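PDB 3GAA: uncharacterized protein Ta1441 from Thermoplasma acidophilum, which is of unknown function but belongs to the PAC2 family and is therefore probably related to proteasome assembly chaperones. Local coordinates for residues K74-Y82 with V91-S99. Residues are numbered along the deposited sequence; the frame is centred on the assembly and turned at random.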
ATOM      1  N   LYS A  74      21.676 -33.904  15.923  1.00 44.54           N
ATOM      2  CA  LYS A  74      21.272 -33.536  14.580  1.00 45.07           C
ATOM      3  C   LYS A  74      20.625 -32.169  14.721  1.00 43.26           C
ATOM      4  O   LYS A  74      19.533 -32.051  15.259  1.00 43.06           O
ATOM      5  CB  LYS A  74      20.298 -34.577  13.968  1.00 45.76           C
ATOM      6  CG  LYS A  74      20.516 -36.036  14.513  1.00 50.14           C
ATOM      7  CD  LYS A  74      19.521 -37.125  13.925  1.00 55.31           C
ATOM      8  CE  LYS A  74      17.995 -36.865  14.258  1.00 57.44           C
ATOM      9  NZ  LYS A  74      17.533 -37.244  15.687  1.00 59.64           N
ATOM     10  N   LEU A  75      21.304 -31.123  14.286  1.00 41.41           N
ATOM     11  CA  LEU A  75      20.681 -29.800  14.334  1.00 40.15           C
ATOM     12  C   LEU A  75      19.523 -29.670  13.325  1.00 39.52           C
ATOM     13  O   LEU A  75      19.682 -29.932  12.146  1.00 38.89           O
ATOM     14  CB  LEU A  75      21.729 -28.725  14.086  1.00 39.59           C
ATOM     15  CG  LEU A  75      21.339 -27.281  14.379  1.00 38.83           C
ATOM     16  CD1 LEU A  75      20.951 -27.166  15.860  1.00 39.13           C
ATOM     17  CD2 LEU A  75      22.478 -26.325  14.007  1.00 34.36           C
ATOM     18  N   ARG A  76      18.340 -29.296  13.780  1.00 39.07           N
ATOM     19  CA  ARG A  76      17.326 -28.866  12.840  1.00 39.19           C
ATOM     20  C   ARG A  76      16.292 -27.913  13.373  1.00 39.50           C
ATOM     21  O   ARG A  76      16.039 -27.794  14.573  1.00 39.63           O
ATOM     22  CB  ARG A  76      16.586 -30.001  12.157  1.00 39.07           C
ATOM     23  CG  ARG A  76      16.719 -31.342  12.703  1.00 39.77           C
ATOM     24  CD  ARG A  76      15.923 -31.587  13.909  1.00 41.38           C
ATOM     25  NE  ARG A  76      16.657 -32.570  14.706  1.00 43.94           N
ATOM     26  CZ  ARG A  76      16.145 -33.536  15.452  1.00 45.80           C
ATOM     27  NH1 ARG A  76      16.992 -34.303  16.129  1.00 49.26           N
ATOM     28  NH2 ARG A  76      14.835 -33.727  15.565  1.00 44.23           N
ATOM     29  N   HIS A  77      15.676 -27.245  12.419  1.00 39.13           N
ATOM     30  CA  HIS A  77      14.559 -26.406  12.706  1.00 39.12           C
ATOM     31  C   HIS A  77      13.348 -27.284  13.087  1.00 38.37           C
ATOM     32  O   HIS A  77      13.114 -28.340  12.494  1.00 38.70           O
ATOM     33  CB  HIS A  77      14.304 -25.588  11.443  1.00 39.10           C
ATOM     34  CG  HIS A  77      13.274 -24.532  11.592  1.00 38.95           C
ATOM     35  ND1 HIS A  77      11.925 -24.807  11.570  1.00 39.46           N
ATOM     36  CD2 HIS A  77      13.390 -23.193  11.716  1.00 38.67           C
ATOM     37  CE1 HIS A  77      11.250 -23.678  11.677  1.00 38.60           C
ATOM     38  NE2 HIS A  77      12.117 -22.681  11.753  1.00 37.99           N
ATOM     39  N   PRO A  78      12.559 -26.838  14.059  1.00 37.59           N
ATOM     40  CA  PRO A  78      11.400 -27.565  14.597  1.00 37.27           C
ATOM     41  C   PRO A  78      10.231 -27.889  13.668  1.00 37.04           C
ATOM     42  O   PRO A  78       9.517 -28.819  13.956  1.00 37.18           O
ATOM     43  CB  PRO A  78      10.872 -26.608  15.657  1.00 37.23           C
ATOM     44  CG  PRO A  78      11.290 -25.288  15.189  1.00 37.54           C
ATOM     45  CD  PRO A  78      12.682 -25.521  14.693  1.00 37.76           C
ATOM     46  N   PHE A  79       9.988 -27.106  12.617  1.00 37.38           N
ATOM     47  CA  PHE A  79       8.858 -27.330  11.690  1.00 36.98           C
ATOM     48  C   PHE A  79       9.364 -27.507  10.245  1.00 36.52           C
ATOM     49  O   PHE A  79       9.797 -26.528   9.618  1.00 36.64           O
ATOM     50  CB  PHE A  79       7.892 -26.149  11.766  1.00 37.28           C
ATOM     51  CG  PHE A  79       6.461 -26.459  11.330  1.00 38.29           C
ATOM     52  CD1 PHE A  79       6.182 -27.150  10.191  1.00 40.42           C
ATOM     53  CD2 PHE A  79       5.398 -25.972  12.051  1.00 40.07           C
ATOM     54  CE1 PHE A  79       4.885 -27.382   9.802  1.00 40.57           C
ATOM     55  CE2 PHE A  79       4.113 -26.210  11.666  1.00 39.06           C
ATOM     56  CZ  PHE A  79       3.855 -26.917  10.560  1.00 39.24           C
ATOM     57  N   ARG A  80       9.225 -28.741   9.724  1.00 35.59           N
ATOM     58  CA  ARG A  80       9.812 -29.198   8.458  1.00 34.86           C
ATOM     59  C   ARG A  80       8.775 -29.919   7.624  1.00 33.52           C
ATOM     60  O   ARG A  80       7.921 -30.558   8.160  1.00 33.51           O
ATOM     61  CB  ARG A  80      10.969 -30.140   8.728  1.00 34.69           C
ATOM     62  CG  ARG A  80      12.178 -29.399   9.224  1.00 38.97           C
ATOM     63  CD  ARG A  80      13.363 -30.269   9.711  1.00 42.97           C
ATOM     64  NE  ARG A  80      13.054 -30.716  11.059  1.00 47.60           N
ATOM     65  CZ  ARG A  80      12.533 -31.899  11.349  1.00 50.00           C
ATOM     66  NH1 ARG A  80      12.319 -32.779  10.379  1.00 51.12           N
ATOM     67  NH2 ARG A  80      12.236 -32.201  12.603  1.00 48.92           N
ATOM     68  N   ILE A  81       8.876 -29.804   6.301  1.00 32.40           N
ATOM     69  CA  ILE A  81       7.984 -30.464   5.387  1.00 31.32           C
ATOM     70  C   ILE A  81       8.800 -31.270   4.419  1.00 31.36           C
ATOM     71  O   ILE A  81       9.733 -30.766   3.851  1.00 30.95           O
ATOM     72  CB  ILE A  81       7.100 -29.464   4.642  1.00 31.72           C
ATOM     73  CG1 ILE A  81       6.385 -28.569   5.679  1.00 31.53           C
ATOM     74  CG2 ILE A  81       6.142 -30.204   3.698  1.00 26.47           C
ATOM     75  CD1 ILE A  81       5.478 -27.599   5.078  1.00 29.21           C
ATOM     76  N   TYR A  82       8.428 -32.527   4.241  1.00 31.58           N
ATOM     77  CA  TYR A  82       9.157 -33.426   3.390  1.00 32.51           C
ATOM     78  C   TYR A  82       8.303 -33.944   2.277  1.00 32.11           C
ATOM     79  O   TYR A  82       7.094 -33.997   2.409  1.00 33.19           O
ATOM     80  CB  TYR A  82       9.595 -34.639   4.176  1.00 32.83           C
ATOM     81  CG  TYR A  82      10.557 -34.340   5.275  1.00 34.25           C
ATOM     82  CD1 TYR A  82      11.944 -34.550   5.090  1.00 34.65           C
ATOM     83  CD2 TYR A  82      10.108 -33.917   6.530  1.00 34.90           C
ATOM     84  CE1 TYR A  82      12.865 -34.315   6.113  1.00 32.76           C
ATOM     85  CE2 TYR A  82      11.032 -33.681   7.574  1.00 34.98           C
ATOM     86  CZ  TYR A  82      12.404 -33.897   7.335  1.00 35.27           C
ATOM     87  OH  TYR A  82      13.322 -33.660   8.305  1.00 40.27           O
ATOM     88  N   VAL A  91       5.035 -35.007   4.047  1.00 33.60           N
ATOM     89  CA  VAL A  91       4.860 -35.040   5.493  1.00 33.32           C
ATOM     90  C   VAL A  91       5.192 -33.674   6.093  1.00 34.19           C
ATOM     91  O   VAL A  91       6.192 -33.064   5.764  1.00 33.42           O
ATOM     92  CB  VAL A  91       5.715 -36.106   6.199  1.00 33.40           C
ATOM     93  CG1 VAL A  91       5.679 -35.828   7.722  1.00 29.68           C
ATOM     94  CG2 VAL A  91       5.271 -37.582   5.758  1.00 30.45           C
ATOM     95  N   ALA A  92       4.300 -33.191   6.942  1.00 35.11           N
ATOM     96  CA  ALA A  92       4.485 -31.947   7.608  1.00 35.50           C
ATOM     97  C   ALA A  92       4.620 -32.348   9.046  1.00 36.08           C
ATOM     98  O   ALA A  92       3.763 -33.068   9.554  1.00 35.93           O
ATOM     99  CB  ALA A  92       3.277 -31.075   7.386  1.00 35.14           C
ATOM    100  N   MET A  93       5.711 -31.948   9.686  1.00 37.09           N
ATOM    101  CA  MET A  93       5.883 -32.230  11.116  1.00 38.59           C
ATOM    102  C   MET A  93       6.420 -31.086  11.865  1.00 38.46           C
ATOM    103  O   MET A  93       7.279 -30.356  11.378  1.00 38.21           O
ATOM    104  CB  MET A  93       6.817 -33.396  11.414  1.00 39.45           C
ATOM    105  CG  MET A  93       8.286 -33.258  10.997  1.00 42.18           C
ATOM    106  SD  MET A  93       8.997 -34.889  11.387  1.00 49.52           S
ATOM    107  CE  MET A  93      10.569 -35.062  10.554  1.00 48.70           C
ATOM    108  N   CYS A  94       5.937 -30.981  13.094  1.00 38.28           N
ATOM    109  CA  CYS A  94       6.440 -30.009  14.018  1.00 37.82           C
ATOM    110  C   CYS A  94       6.789 -30.621  15.371  1.00 36.39           C
ATOM    111  O   CYS A  94       5.942 -31.183  16.035  1.00 35.81           O
ATOM    112  CB  CYS A  94       5.414 -28.917  14.171  1.00 38.46           C
ATOM    113  SG  CYS A  94       6.160 -27.502  15.044  1.00 42.27           S
ATOM    114  N   GLU A  95       8.041 -30.503  15.764  1.00 35.70           N
ATOM    115  CA  GLU A  95       8.564 -31.228  16.910  1.00 35.85           C
ATOM    116  C   GLU A  95       8.381 -30.561  18.270  1.00 35.75           C
ATOM    117  O   GLU A  95       8.830 -31.111  19.270  1.00 35.85           O
ATOM    118  CB  GLU A  95      10.048 -31.444  16.710  1.00 36.05           C
ATOM    119  CG  GLU A  95      10.369 -32.222  15.448  1.00 38.87           C
ATOM    120  CD  GLU A  95      11.824 -32.751  15.374  1.00 42.17           C
ATOM    121  OE1 GLU A  95      12.733 -31.913  15.179  1.00 43.52           O
ATOM    122  OE2 GLU A  95      12.062 -34.002  15.440  1.00 45.85           O
ATOM    123  N   VAL A  96       7.790 -29.368  18.308  1.00 35.39           N
ATOM    124  CA  VAL A  96       7.676 -28.595  19.524  1.00 35.46           C
ATOM    125  C   VAL A  96       6.278 -28.011  19.559  1.00 36.74           C
ATOM    126  O   VAL A  96       5.715 -27.691  18.540  1.00 37.69           O
ATOM    127  CB  VAL A  96       8.783 -27.481  19.657  1.00 35.22           C
ATOM    128  CG1 VAL A  96      10.160 -28.087  19.476  1.00 35.06           C
ATOM    129  CG2 VAL A  96       8.589 -26.329  18.702  1.00 32.79           C
ATOM    130  N   PRO A  97       5.685 -27.891  20.733  1.00 37.65           N
ATOM    131  CA  PRO A  97       4.268 -27.620  20.656  1.00 38.09           C
ATOM    132  C   PRO A  97       3.938 -26.168  20.323  1.00 38.63           C
ATOM    133  O   PRO A  97       4.634 -25.240  20.746  1.00 40.02           O
ATOM    134  CB  PRO A  97       3.775 -28.019  22.039  1.00 38.07           C
ATOM    135  CG  PRO A  97       5.006 -27.892  22.945  1.00 37.60           C
ATOM    136  CD  PRO A  97       6.163 -28.138  22.107  1.00 38.09           C
ATOM    137  N   ILE A  98       2.866 -25.998  19.578  1.00 39.30           N
ATOM    138  CA  ILE A  98       2.348 -24.708  19.204  1.00 40.12           C
ATOM    139  C   ILE A  98       1.270 -24.278  20.196  1.00 40.87           C
ATOM    140  O   ILE A  98       0.271 -24.955  20.431  1.00 40.64           O
ATOM    141  CB  ILE A  98       1.728 -24.783  17.841  1.00 40.31           C
ATOM    142  CG1 ILE A  98       2.820 -25.055  16.816  1.00 40.95           C
ATOM    143  CG2 ILE A  98       0.982 -23.505  17.550  1.00 40.67           C
ATOM    144  CD1 ILE A  98       2.335 -25.996  15.699  1.00 44.60           C
ATOM    145  N   SER A  99       1.484 -23.145  20.817  1.00 41.96           N
ATOM    146  CA  SER A  99       0.485 -22.599  21.701  1.00 42.34           C
ATOM    147  C   SER A  99      -0.860 -22.521  20.990  1.00 42.40           C
ATOM    148  O   SER A  99      -0.937 -22.191  19.808  1.00 43.08           O
ATOM    149  CB  SER A  99       0.909 -21.203  22.111  1.00 42.54           C
ATOM    150  OG  SER A  99      -0.225 -20.412  22.394  1.00 46.73           O
TER
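Over one face of the F79 ring lies CB of C94, 3.9 Å from the ring centroid in a CH-pi contact, while SG of the same cysteine stands obliquely to the ring as a sulfur-aromatic contact. The first torsion of F79 (chi1 -157°) swings CG away from the backbone N and brings a ring face against CB of C94, its partner in a non-hydrogen-bonded pair; CD1 of I98 approaches the ring obliquely. Both arginine guanidinium groups meet E95 at their edges. NH2 of R76 forms a salt bridge with the carboxylate, 2.8 Å from OE2, and donates to the syn lone pair of OE1, the two planes only 35° apart. NH2 of R80 makes a second salt bridge to OE1, with guanidinium and carboxylate planes 79° apart, though the model is too tight here for that position to be sure. NE of R76 donates to O of K74 from above the carbonyl plane, and NE of R80 to O of H77 at 2.8 Å; these bonds help fix the rotation of the guanidinium groups. On the same side of the sheet as R80, the extended chain of M93 carries CE obliquely to the Y82 ring, near CE2, its exact position uncertain.

The backbones form an antiparallel hairpin. R80 and M93 are a hydrogen-bonded pair, as are Y82 and V91, and N of E95 extends the pairing to O of P78 at 2.9 Å.

Strands 54-60 and 28-32 flank this hairpin in the mixed sheet. Helix 103-117 covers the face bearing F79 and I81, helix 39-51 the one bearing Y82, V91 and M93, and N173 of the second subunit packs against H77 and P78.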